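PDB 3N7L: neurotoxin from Clostridium botulinum, which probably binds gangliosides on nerve-cell membranes through its receptor-binding domain, the part of the botulinum toxin present in this structure. Local coordinates for residues S322-L332 with N393-E404; R343-Q351 with Q362-R373. All coordinates share one frame; numbering follows the deposited sequence.

Interaction 1 of 2, residues S322-L332 with N393-E404. With SO4 (sulfate ion), chain D; SO4 (sulfate ion), chain B.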
# COMPACT_ATOMS: atom_id res chain seq x y z
N SER A 322 -12.83 35.50 -0.79
CA SER A 322 -13.12 36.85 -1.29
C SER A 322 -14.54 36.96 -1.85
O SER A 322 -15.18 38.00 -1.74
CB SER A 322 -12.11 37.24 -2.36
OG SER A 322 -12.16 36.33 -3.45
N ARG A 323 -15.03 35.89 -2.46
CA ARG A 323 -16.38 35.86 -3.01
C ARG A 323 -16.91 34.46 -2.72
O ARG A 323 -16.14 33.52 -2.57
CB ARG A 323 -16.35 36.08 -4.52
CG ARG A 323 -15.30 35.23 -5.22
CD ARG A 323 -15.69 34.82 -6.63
NE ARG A 323 -15.87 35.96 -7.53
CZ ARG A 323 -15.73 35.89 -8.85
NH1 ARG A 323 -15.39 34.75 -9.43
NH2 ARG A 323 -15.94 36.97 -9.59
N ASN A 324 -18.23 34.32 -2.63
CA ASN A 324 -18.82 33.01 -2.36
C ASN A 324 -18.41 32.03 -3.47
O ASN A 324 -18.57 32.33 -4.66
CB ASN A 324 -20.34 33.11 -2.31
CG ASN A 324 -20.99 31.86 -1.74
OD1 ASN A 324 -20.73 30.76 -2.22
ND2 ASN A 324 -21.83 32.03 -0.73
N LEU A 325 -17.89 30.87 -3.10
CA LEU A 325 -17.46 29.88 -4.08
C LEU A 325 -18.60 29.00 -4.59
O LEU A 325 -18.49 28.39 -5.65
CB LEU A 325 -16.36 29.00 -3.50
CG LEU A 325 -15.10 29.69 -2.96
CD1 LEU A 325 -14.11 28.64 -2.47
CD2 LEU A 325 -14.47 30.55 -4.05
N GLY A 326 -19.68 28.93 -3.82
CA GLY A 326 -20.81 28.11 -4.22
C GLY A 326 -21.64 27.68 -3.02
O GLY A 326 -21.19 27.78 -1.88
N THR A 327 -22.85 27.20 -3.29
CA THR A 327 -23.75 26.76 -2.24
C THR A 327 -23.14 25.61 -1.44
O THR A 327 -22.68 24.63 -2.01
CB THR A 327 -25.10 26.28 -2.82
OG1 THR A 327 -25.67 27.32 -3.62
CG2 THR A 327 -26.07 25.95 -1.69
N ASP A 328 -23.14 25.75 -0.12
CA ASP A 328 -22.60 24.74 0.78
C ASP A 328 -21.12 24.44 0.60
O ASP A 328 -20.66 23.36 0.96
CB ASP A 328 -23.39 23.44 0.63
CG ASP A 328 -24.85 23.60 1.00
OD1 ASP A 328 -25.14 24.03 2.14
OD2 ASP A 328 -25.71 23.29 0.14
N LEU A 329 -20.37 25.38 0.04
CA LEU A 329 -18.94 25.18 -0.14
C LEU A 329 -18.14 26.17 0.70
O LEU A 329 -18.43 27.36 0.72
CB LEU A 329 -18.56 25.34 -1.61
CG LEU A 329 -19.11 24.27 -2.56
CD1 LEU A 329 -18.86 24.70 -4.00
CD2 LEU A 329 -18.45 22.93 -2.26
N VAL A 330 -17.14 25.67 1.41
CA VAL A 330 -16.29 26.52 2.23
C VAL A 330 -14.85 26.07 2.01
O VAL A 330 -14.52 24.89 2.18
CB VAL A 330 -16.69 26.44 3.73
CG1 VAL A 330 -16.68 24.99 4.20
CG2 VAL A 330 -15.74 27.28 4.57
N PRO A 331 -13.97 27.00 1.60
CA PRO A 331 -12.58 26.61 1.36
C PRO A 331 -11.82 26.29 2.64
O PRO A 331 -12.15 26.80 3.71
CB PRO A 331 -12.01 27.83 0.66
CG PRO A 331 -12.69 28.95 1.39
CD PRO A 331 -14.14 28.46 1.47
N LEU A 332 -10.81 25.45 2.50
CA LEU A 332 -9.96 25.07 3.61
C LEU A 332 -8.62 25.77 3.40
O LEU A 332 -8.04 25.71 2.31
CB LEU A 332 -9.74 23.56 3.61
CG LEU A 332 -9.00 23.07 4.85
CD1 LEU A 332 -9.91 23.22 6.07
CD2 LEU A 332 -8.58 21.61 4.67
N ASN A 393 -9.88 38.03 -10.58
CA ASN A 393 -10.08 36.79 -9.86
C ASN A 393 -9.19 35.78 -10.59
O ASN A 393 -8.89 35.96 -11.78
CB ASN A 393 -11.54 36.37 -9.94
CG ASN A 393 -12.42 37.18 -9.01
OD1 ASN A 393 -12.32 37.05 -7.79
ND2 ASN A 393 -13.27 38.02 -9.57
N HIS A 394 -8.76 34.74 -9.89
CA HIS A 394 -7.88 33.73 -10.47
C HIS A 394 -8.38 32.35 -10.08
O HIS A 394 -8.91 32.17 -8.98
CB HIS A 394 -6.45 33.90 -9.93
CG HIS A 394 -5.89 35.27 -10.15
ND1 HIS A 394 -5.20 35.62 -11.29
CD2 HIS A 394 -5.94 36.38 -9.38
CE1 HIS A 394 -4.86 36.89 -11.23
NE2 HIS A 394 -5.29 37.38 -10.08
N GLU A 395 -8.22 31.39 -10.98
CA GLU A 395 -8.63 30.02 -10.71
C GLU A 395 -7.59 29.39 -9.79
O GLU A 395 -6.39 29.46 -10.05
CB GLU A 395 -8.70 29.22 -12.03
CG GLU A 395 -9.93 29.54 -12.89
CD GLU A 395 -11.21 28.86 -12.41
OE1 GLU A 395 -12.31 29.32 -12.78
OE2 GLU A 395 -11.12 27.86 -11.66
N TYR A 396 -8.07 28.79 -8.70
CA TYR A 396 -7.20 28.12 -7.74
C TYR A 396 -7.76 26.74 -7.47
O TYR A 396 -8.97 26.59 -7.23
CB TYR A 396 -7.13 28.90 -6.41
CG TYR A 396 -6.37 30.20 -6.49
CD1 TYR A 396 -4.99 30.22 -6.70
CD2 TYR A 396 -7.03 31.42 -6.38
CE1 TYR A 396 -4.29 31.42 -6.82
CE2 TYR A 396 -6.35 32.63 -6.50
CZ TYR A 396 -4.98 32.62 -6.72
OH TYR A 396 -4.29 33.81 -6.85
N LEU A 397 -6.90 25.74 -7.52
CA LEU A 397 -7.30 24.37 -7.22
C LEU A 397 -7.12 24.34 -5.71
O LEU A 397 -6.00 24.50 -5.20
CB LEU A 397 -6.37 23.37 -7.90
CG LEU A 397 -6.64 21.88 -7.66
CD1 LEU A 397 -8.08 21.53 -8.09
CD2 LEU A 397 -5.63 21.06 -8.43
N ILE A 398 -8.22 24.14 -4.99
CA ILE A 398 -8.16 24.18 -3.54
C ILE A 398 -8.91 23.07 -2.82
O ILE A 398 -9.80 22.44 -3.38
CB ILE A 398 -8.78 25.49 -3.01
CG1 ILE A 398 -10.27 25.53 -3.40
CG2 ILE A 398 -8.05 26.70 -3.57
CD1 ILE A 398 -11.10 26.50 -2.59
N PRO A 399 -8.54 22.83 -1.55
CA PRO A 399 -9.21 21.80 -0.77
C PRO A 399 -10.49 22.55 -0.37
O PRO A 399 -10.42 23.73 -0.01
CB PRO A 399 -8.25 21.57 0.40
CG PRO A 399 -7.62 22.91 0.58
CD PRO A 399 -7.39 23.39 -0.82
N VAL A 400 -11.64 21.90 -0.46
CA VAL A 400 -12.91 22.54 -0.16
C VAL A 400 -13.85 21.59 0.56
O VAL A 400 -13.84 20.39 0.32
CB VAL A 400 -13.58 23.02 -1.49
CG1 VAL A 400 -13.90 21.82 -2.37
CG2 VAL A 400 -14.84 23.83 -1.20
N ILE A 401 -14.67 22.13 1.46
CA ILE A 401 -15.61 21.31 2.20
C ILE A 401 -17.04 21.55 1.69
O ILE A 401 -17.45 22.68 1.50
CB ILE A 401 -15.56 21.65 3.71
CG1 ILE A 401 -14.15 21.39 4.25
CG2 ILE A 401 -16.57 20.80 4.48
CD1 ILE A 401 -13.96 21.80 5.69
N LYS A 402 -17.77 20.46 1.45
CA LYS A 402 -19.16 20.55 1.02
C LYS A 402 -19.92 20.32 2.32
O LYS A 402 -19.89 19.23 2.88
CB LYS A 402 -19.49 19.46 -0.00
CG LYS A 402 -20.95 19.46 -0.46
CD LYS A 402 -21.32 20.76 -1.17
CE LYS A 402 -22.81 20.81 -1.49
NZ LYS A 402 -23.22 19.69 -2.38
N ILE A 403 -20.60 21.36 2.80
CA ILE A 403 -21.29 21.29 4.08
C ILE A 403 -22.41 20.28 4.34
O ILE A 403 -22.15 19.12 4.64
CB ILE A 403 -21.74 22.70 4.50
CG1 ILE A 403 -20.50 23.58 4.64
CG2 ILE A 403 -22.48 22.67 5.83
CD1 ILE A 403 -19.46 23.00 5.57
N GLU A 404 -23.66 20.71 4.22
CA GLU A 404 -24.77 19.82 4.55
C GLU A 404 -25.16 18.73 3.56
O GLU A 404 -25.45 17.60 3.96
CB GLU A 404 -26.00 20.67 4.85
CG GLU A 404 -27.16 19.89 5.41
CD GLU A 404 -28.39 20.75 5.56
OE1 GLU A 404 -28.27 21.87 6.11
OE2 GLU A 404 -29.48 20.31 5.13
S SO4 D . -24.15 29.33 0.82
O1 SO4 D . -24.11 29.96 -0.51
O2 SO4 D . -23.82 30.33 1.85
O3 SO4 D . -23.16 28.21 0.89
O4 SO4 D . -25.49 28.78 1.05
S SO4 B . -4.03 40.83 -9.89
O1 SO4 B . -3.97 41.08 -11.34
O2 SO4 B . -3.95 42.11 -9.17
O3 SO4 B . -2.91 39.95 -9.48
O4 SO4 B . -5.32 40.16 -9.59
O HOH W 1 -13.33 37.85 -5.44
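R323 and N393 approach from opposite directions, and the N393 amide lies over one face of the guanidinium, with N393 CG 3.5 Å above its plane. The planes are 32° apart, and R323 NH2 and N393 ND2 are both donors, so the pair touches without a hydrogen bond; R323 NH1 donates instead to S383 O. One water joins N393 OD1 to S322 OG, which also pairs with K385 N. Further in, L325 and I398 meet tip to tip, L325 CD1 to I398 CD1 at 3.7 Å. I398 places CG1 between its backbone N and carbonyl carbon (chi1 62°), and from there its CD1 also reaches P331 CB, 3.6 Å away. At the other end K402 leaves with CG anti to the backbone N and turns at chi2 (62°), so its chain slants across D328 and K402 CE lies 3.4 Å from D328 CB. The two charged ends remain apart, K402 NZ binding H405 O. L329 CD2 lies 3.8 Å from K402 CD and also packs on V400. On the sheet's other face V330 and I401 run side by side, V330 CG1 3.6 Å from I401 CB, and V330 CG1 also touches I403 CD1. The backbones pair antiparallel: V330 and I401 bond in both directions, L332 N reaches P399 O, and I403 N closes the end on D328 O at 2.7 Å. N324 OD1 accepts from G326 N in an Asx turn, while N324 ND2 and D328 N hold a sulfate, probably from the crystallisation liquor. H394 NE2 donates to a second sulfate, at the ring edge and in its plane. A type II turn, G326 to L329, leads into strand 329-335, which joins 394-402 within the beta-trefoil fold of the C-terminal receptor-binding region.

Interaction 2 of 2, residues R343-Q351 with Q362-R373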
# COMPACT_ATOMS: atom_id res chain seq x y z
N ARG A 343 -11.05 23.59 16.98
CA ARG A 343 -12.17 22.70 17.30
C ARG A 343 -13.43 23.05 16.51
O ARG A 343 -14.23 22.17 16.19
CB ARG A 343 -12.46 22.74 18.80
CG ARG A 343 -11.26 22.34 19.66
CD ARG A 343 -11.55 22.54 21.14
NE ARG A 343 -12.33 21.43 21.69
CZ ARG A 343 -11.83 20.23 21.95
NH1 ARG A 343 -10.55 19.97 21.73
NH2 ARG A 343 -12.62 19.28 22.44
N LYS A 344 -13.59 24.33 16.19
CA LYS A 344 -14.77 24.77 15.46
C LYS A 344 -14.61 24.82 13.95
O LYS A 344 -15.57 24.58 13.21
CB LYS A 344 -15.21 26.15 15.95
CG LYS A 344 -15.64 26.18 17.41
CD LYS A 344 -16.09 27.56 17.84
CE LYS A 344 -14.96 28.57 17.75
NZ LYS A 344 -15.37 29.88 18.33
N TYR A 345 -13.41 25.14 13.47
CA TYR A 345 -13.22 25.26 12.03
C TYR A 345 -12.19 24.35 11.36
O TYR A 345 -12.08 24.37 10.14
CB TYR A 345 -12.87 26.71 11.70
CG TYR A 345 -13.82 27.70 12.33
CD1 TYR A 345 -15.19 27.64 12.08
CD2 TYR A 345 -13.35 28.68 13.20
CE1 TYR A 345 -16.07 28.53 12.68
CE2 TYR A 345 -14.22 29.58 13.81
CZ TYR A 345 -15.58 29.50 13.54
OH TYR A 345 -16.45 30.38 14.14
N GLY A 346 -11.46 23.56 12.14
CA GLY A 346 -10.45 22.70 11.53
C GLY A 346 -10.32 21.29 12.06
O GLY A 346 -9.26 20.68 11.91
N SER A 347 -11.38 20.76 12.66
CA SER A 347 -11.33 19.41 13.20
C SER A 347 -12.04 18.42 12.29
O SER A 347 -13.12 18.71 11.77
CB SER A 347 -11.94 19.38 14.60
OG SER A 347 -11.24 20.26 15.46
N PHE A 348 -11.43 17.26 12.08
CA PHE A 348 -12.00 16.25 11.21
C PHE A 348 -12.14 14.86 11.82
O PHE A 348 -11.42 14.49 12.76
CB PHE A 348 -11.18 16.11 9.92
CG PHE A 348 -11.08 17.37 9.12
CD1 PHE A 348 -10.17 18.36 9.46
CD2 PHE A 348 -11.93 17.58 8.04
CE1 PHE A 348 -10.11 19.55 8.74
CE2 PHE A 348 -11.88 18.77 7.31
CZ PHE A 348 -10.97 19.76 7.66
N ILE A 349 -13.08 14.11 11.27
CA ILE A 349 -13.34 12.74 11.67
C ILE A 349 -12.83 11.97 10.46
O ILE A 349 -13.28 12.20 9.34
CB ILE A 349 -14.85 12.49 11.82
CG1 ILE A 349 -15.41 13.42 12.89
CG2 ILE A 349 -15.10 11.03 12.15
CD1 ILE A 349 -16.89 13.63 12.78
N ILE A 350 -11.88 11.07 10.67
CA ILE A 350 -11.30 10.33 9.56
C ILE A 350 -11.87 8.93 9.42
O ILE A 350 -12.29 8.31 10.40
CB ILE A 350 -9.76 10.21 9.72
CG1 ILE A 350 -9.13 9.70 8.43
CG2 ILE A 350 -9.43 9.24 10.85
CD1 ILE A 350 -7.61 9.81 8.42
N GLN A 351 -11.89 8.43 8.19
CA GLN A 351 -12.39 7.09 7.93
C GLN A 351 -11.49 6.46 6.88
O GLN A 351 -11.20 7.08 5.86
CB GLN A 351 -13.84 7.15 7.43
CG GLN A 351 -14.54 5.81 7.48
CD GLN A 351 -14.68 5.28 8.90
OE1 GLN A 351 -14.72 4.07 9.11
NE2 GLN A 351 -14.75 6.18 9.87
N GLN A 362 -11.16 9.21 3.99
CA GLN A 362 -12.14 10.26 3.78
C GLN A 362 -12.12 11.06 5.07
O GLN A 362 -11.93 10.51 6.16
CB GLN A 362 -13.52 9.67 3.49
CG GLN A 362 -13.70 9.31 2.02
CD GLN A 362 -15.11 8.85 1.69
OE1 GLN A 362 -15.68 9.24 0.67
NE2 GLN A 362 -15.67 8.00 2.54
N LEU A 363 -12.27 12.38 4.92
CA LEU A 363 -12.24 13.29 6.05
C LEU A 363 -13.54 14.09 6.13
O LEU A 363 -13.93 14.76 5.18
CB LEU A 363 -11.04 14.24 5.90
CG LEU A 363 -9.68 13.55 6.05
CD1 LEU A 363 -8.59 14.37 5.36
CD2 LEU A 363 -9.37 13.38 7.53
N PHE A 364 -14.21 13.99 7.27
CA PHE A 364 -15.47 14.70 7.48
C PHE A 364 -15.28 15.85 8.47
O PHE A 364 -14.67 15.66 9.52
CB PHE A 364 -16.52 13.71 8.02
CG PHE A 364 -16.80 12.57 7.09
CD1 PHE A 364 -17.72 12.71 6.05
CD2 PHE A 364 -16.10 11.37 7.20
CE1 PHE A 364 -17.94 11.67 5.15
CE2 PHE A 364 -16.31 10.33 6.30
CZ PHE A 364 -17.23 10.48 5.27
N LEU A 365 -15.79 17.03 8.13
CA LEU A 365 -15.69 18.17 9.03
C LEU A 365 -16.43 17.83 10.32
O LEU A 365 -17.58 17.40 10.29
CB LEU A 365 -16.30 19.42 8.39
CG LEU A 365 -16.38 20.65 9.32
CD1 LEU A 365 -14.97 21.06 9.72
CD2 LEU A 365 -17.09 21.79 8.61
N SER A 366 -15.75 18.02 11.44
CA SER A 366 -16.30 17.73 12.75
C SER A 366 -17.07 18.89 13.36
O SER A 366 -16.74 20.06 13.14
CB SER A 366 -15.17 17.34 13.70
OG SER A 366 -15.59 17.39 15.04
N SER A 367 -18.11 18.57 14.11
CA SER A 367 -18.89 19.59 14.78
C SER A 367 -18.28 19.77 16.16
O SER A 367 -18.39 18.89 17.01
CB SER A 367 -20.36 19.17 14.92
OG SER A 367 -21.10 20.20 15.53
N ASN A 368 -17.63 20.91 16.36
CA ASN A 368 -16.99 21.22 17.64
C ASN A 368 -16.13 20.08 18.18
O ASN A 368 -16.19 19.75 19.37
CB ASN A 368 -18.05 21.61 18.67
CG ASN A 368 -18.68 22.96 18.36
OD1 ASN A 368 -19.90 23.07 18.22
ND2 ASN A 368 -17.85 23.99 18.25
N ALA A 369 -15.33 19.48 17.31
CA ALA A 369 -14.45 18.39 17.70
C ALA A 369 -15.14 17.13 18.23
O ALA A 369 -14.54 16.39 19.01
CB ALA A 369 -13.41 18.89 18.70
N THR A 370 -16.39 16.89 17.84
CA THR A 370 -17.10 15.68 18.26
C THR A 370 -17.11 14.75 17.04
O THR A 370 -16.53 15.07 16.00
CB THR A 370 -18.58 15.96 18.67
OG1 THR A 370 -19.30 16.52 17.56
CG2 THR A 370 -18.64 16.92 19.86
N THR A 371 -17.77 13.60 17.16
CA THR A 371 -17.84 12.67 16.03
C THR A 371 -19.03 12.98 15.12
O THR A 371 -19.33 12.23 14.19
CB THR A 371 -17.94 11.21 16.52
OG1 THR A 371 -18.89 11.12 17.58
CG2 THR A 371 -16.58 10.71 17.01
N ASN A 372 -19.71 14.09 15.40
CA ASN A 372 -20.86 14.50 14.59
C ASN A 372 -20.34 15.17 13.33
O ASN A 372 -19.56 16.12 13.39
CB ASN A 372 -21.74 15.46 15.38
CG ASN A 372 -22.32 14.82 16.63
OD1 ASN A 372 -23.02 13.81 16.55
ND2 ASN A 372 -22.02 15.40 17.79
N ARG A 373 -20.78 14.67 12.18
CA ARG A 373 -20.33 15.18 10.89
C ARG A 373 -21.14 16.34 10.35
O ARG A 373 -22.37 16.35 10.43
CB ARG A 373 -20.33 14.04 9.87
CG ARG A 373 -19.57 12.82 10.36
CD ARG A 373 -19.62 11.69 9.35
NE ARG A 373 -18.89 10.52 9.82
CZ ARG A 373 -18.69 9.42 9.10
NH1 ARG A 373 -18.01 8.40 9.62
NH2 ARG A 373 -19.17 9.33 7.87
O HOH W 2 -14.02 21.57 13.23
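A369 CB sits over the centre of one face of the R343 guanidinium, 3.8 Å above its plane. The F364 ring takes R373 NH2 on one face, 3.4 Å above the plane and offset toward the rim, while I349 O and Q351 CB approach its edge. The R373 guanidinium in turn has F364 CD2 over one face, and R373 NH1 forms a salt bridge with E300. F364 belongs to a beta hairpin of strands 348-354 and 359-366 within the trefoil, with the R343 and R373 groups beside it. I349 and F364 bond through their backbones in both directions, as do Q351 and Q362, and S366 N bonds to S347 O. I350 and L363 lie side by side on one face, I350 CG1 3.8 Å from L363 CD2. I349, with CG1 anti to the carbonyl carbon (chi1 -61°), sends CD1 to T371 O at 3.1 Å and against R373 CG, so its tip is pressed against the loop after the hairpin. Where helix 339-345 ends, a water accepts from S347 N and lies close to R343 O and S366 O. The K344 and N368 side chains cross obliquely by the type I' turn S367-T370, K344 CG 3.2 Å from N368 ND2. Just before that turn S366 OG donates to T370 O at 2.7 Å, in the carbonyl plane and on a lone pair.

Along the chain the order is 322-332, 343-351, 362-373, 393-404, so interaction 2 is nested within the loop that interaction 1 closes. Their centres are about 18 Å apart, and both belong to one antiparallel sheet. Strand 329-335 runs by way of helix 339-345 into the hairpin of interaction 2, and strand 373-384 lies between 359-366 and 394-402. With 302-308 and 313-318 on the other side, these pairings close into a ring of strands. The contacts also touch directly: F348 CZ lies 4.0 Å from CD1 of the buried L332, and L365 CD2 packs on I403 CD1. Together they join strands of the trefoil in the C-terminal receptor-binding region.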